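Adenine phosphoribosyltransferase (Giardia intestinalis, PDB 1L1Q) catalyses the transfer of a phosphoribosyl group from phosphoribosyl pyrophosphate to adenine, forming AMP in purine salvage. Local coordinates at residues K43-T46 / A47-D51. Residues are numbered along the deposited sequence; the frame is centred on the assembly and turned at random.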
loop_
_atom_site.group_PDB
_atom_site.type_symbol
_atom_site.label_atom_id
_atom_site.label_comp_id
_atom_site.label_asym_id
_atom_site.label_seq_id
_atom_site.Cartn_x
_atom_site.Cartn_y
_atom_site.Cartn_z
ATOM N N LYS A 43 -14.449 -4.205 7.791
ATOM C CA LYS A 43 -15.908 -4.187 7.881
ATOM C C LYS A 43 -16.434 -2.956 8.605
ATOM O O LYS A 43 -17.467 -2.395 8.227
ATOM C CB LYS A 43 -16.409 -5.463 8.567
ATOM C CG LYS A 43 -16.203 -6.725 7.728
ATOM C CD LYS A 43 -16.897 -7.935 8.334
ATOM C CE LYS A 43 -18.417 -7.763 8.366
ATOM N NZ LYS A 43 -19.016 -7.688 6.992
ATOM N N GLU A 44 -15.715 -2.537 9.639
ATOM C CA GLU A 44 -16.084 -1.366 10.426
ATOM C C GLU A 44 -16.086 -0.124 9.522
ATOM O O GLU A 44 -17.019 0.680 9.552
ATOM C CB GLU A 44 -15.082 -1.204 11.578
ATOM C CG GLU A 44 -15.416 -0.142 12.614
ATOM C CD GLU A 44 -16.715 -0.420 13.352
ATOM O OE1 GLU A 44 -16.967 -1.593 13.708
ATOM O OE2 GLU A 44 -17.477 0.542 13.588
ATOM N N VAL A 45 -15.041 0.022 8.711
ATOM C CA VAL A 45 -14.929 1.153 7.797
ATOM C C VAL A 45 -16.008 1.111 6.715
ATOM O O VAL A 45 -16.713 2.096 6.490
ATOM C CB VAL A 45 -13.538 1.181 7.110
ATOM C CG1 VAL A 45 -13.419 2.400 6.207
ATOM C CG2 VAL A 45 -12.446 1.195 8.153
ATOM N N THR A 46 -16.163 -0.031 6.054
ATOM C CA THR A 46 -17.154 -0.123 4.993
ATOM C C THR A 46 -18.587 0.092 5.470
ATOM O O THR A 46 -19.377 0.742 4.782
ATOM C CB THR A 46 -17.041 -1.460 4.235
ATOM O OG1 THR A 46 -17.201 -2.549 5.146
ATOM C CG2 THR A 46 -15.678 -1.557 3.556
ATOM N N ALA A 47 -18.929 -0.434 6.643
ATOM C CA ALA A 47 -20.274 -0.244 7.162
ATOM C C ALA A 47 -20.490 1.243 7.410
ATOM O O ALA A 47 -21.549 1.789 7.110
ATOM C CB ALA A 47 -20.463 -1.025 8.460
ATOM N N HIS A 48 -19.466 1.902 7.938
ATOM C CA HIS A 48 -19.540 3.323 8.246
ATOM C C HIS A 48 -19.830 4.244 7.054
ATOM O O HIS A 48 -20.505 5.259 7.203
ATOM C CB HIS A 48 -18.245 3.764 8.933
ATOM C CG HIS A 48 -18.323 5.119 9.557
ATOM N ND1 HIS A 48 -18.151 6.282 8.839
ATOM C CD2 HIS A 48 -18.568 5.499 10.833
ATOM C CE1 HIS A 48 -18.281 7.320 9.646
ATOM N NE2 HIS A 48 -18.535 6.872 10.862
ATOM N N TYR A 49 -19.342 3.885 5.872
ATOM C CA TYR A 49 -19.544 4.714 4.694
ATOM C C TYR A 49 -20.538 4.138 3.692
ATOM O O TYR A 49 -20.627 4.604 2.555
ATOM C CB TYR A 49 -18.198 4.957 4.001
ATOM C CG TYR A 49 -17.212 5.704 4.869
ATOM C CD1 TYR A 49 -16.247 5.031 5.614
ATOM C CD2 TYR A 49 -17.257 7.087 4.961
ATOM C CE1 TYR A 49 -15.341 5.730 6.430
ATOM C CE2 TYR A 49 -16.366 7.789 5.769
ATOM C CZ TYR A 49 -15.413 7.110 6.497
ATOM O OH TYR A 49 -14.539 7.819 7.293
ATOM N N LYS A 50 -21.288 3.133 4.128
ATOM C CA LYS A 50 -22.273 2.460 3.287
ATOM C C LYS A 50 -23.239 3.415 2.589
ATOM O O LYS A 50 -23.626 3.186 1.444
ATOM C CB LYS A 50 -23.050 1.453 4.142
ATOM C CG LYS A 50 -24.123 0.659 3.415
ATOM C CD LYS A 50 -24.578 -0.521 4.277
ATOM C CE LYS A 50 -25.045 -0.074 5.662
ATOM N NZ LYS A 50 -25.336 -1.236 6.560
ATOM N N ASP A 51 -23.628 4.485 3.274
ATOM C CA ASP A 51 -24.550 5.450 2.691
ATOM C C ASP A 51 -23.896 6.749 2.213
ATOM O O ASP A 51 -24.597 7.700 1.857
ATOM C CB ASP A 51 -25.671 5.761 3.689
ATOM C CG ASP A 51 -26.688 4.631 3.793
ATOM O OD1 ASP A 51 -26.280 3.465 3.980
ATOM O OD2 ASP A 51 -27.902 4.908 3.691
#
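The carbonyl oxygen of K43 receives the amide of A47, N to O 2.9 Å, in a regular i to i+4 helical bond with an N-H...O angle of 161°. T46 OG1 lies 3.1 Å from K43 O; its hydroxyl also reaches the carbonyl of R42, and this side chain folds back on the preceding turn because chi1 of 58° sets OG1 between the backbone N and the carbonyl carbon. One residue on, H48 N bonds to E44 O at 3.2 Å. The series slackens at Y49, whose N shares its hydrogen between two carbonyls: V45 O at 3.2 Å, with a bent N-H...O angle of 139°, and T46 O, a weak bond at 3.3 Å. The backbone also departs from helical geometry at Y49, and K50 N then bonds to A47 O, a tightening from i+4 to i+3 spacing. V45 O lies as well at the edge of the Y49 ring, near its plane, 3.1 Å from CD1, and V45 CG1, held anti to the backbone N, packs against the same ring, 3.9 Å from Y49 CE1. Both side chains are buried and reach N153 of strand 150-154; Y49 also meets Y151 there and F175 of strand 174-176, while V45 touches V71 and T46 touches S74 and L75 of helix 65-75. The ring of H48 stacks with F175. K43, A47 and K50 lie on the exposed side. These bonds form the C-terminal turn of helix 35-48, which packs V45 and Y49 against the central beta-sheet of the alpha/beta phosphoribosyltransferase fold.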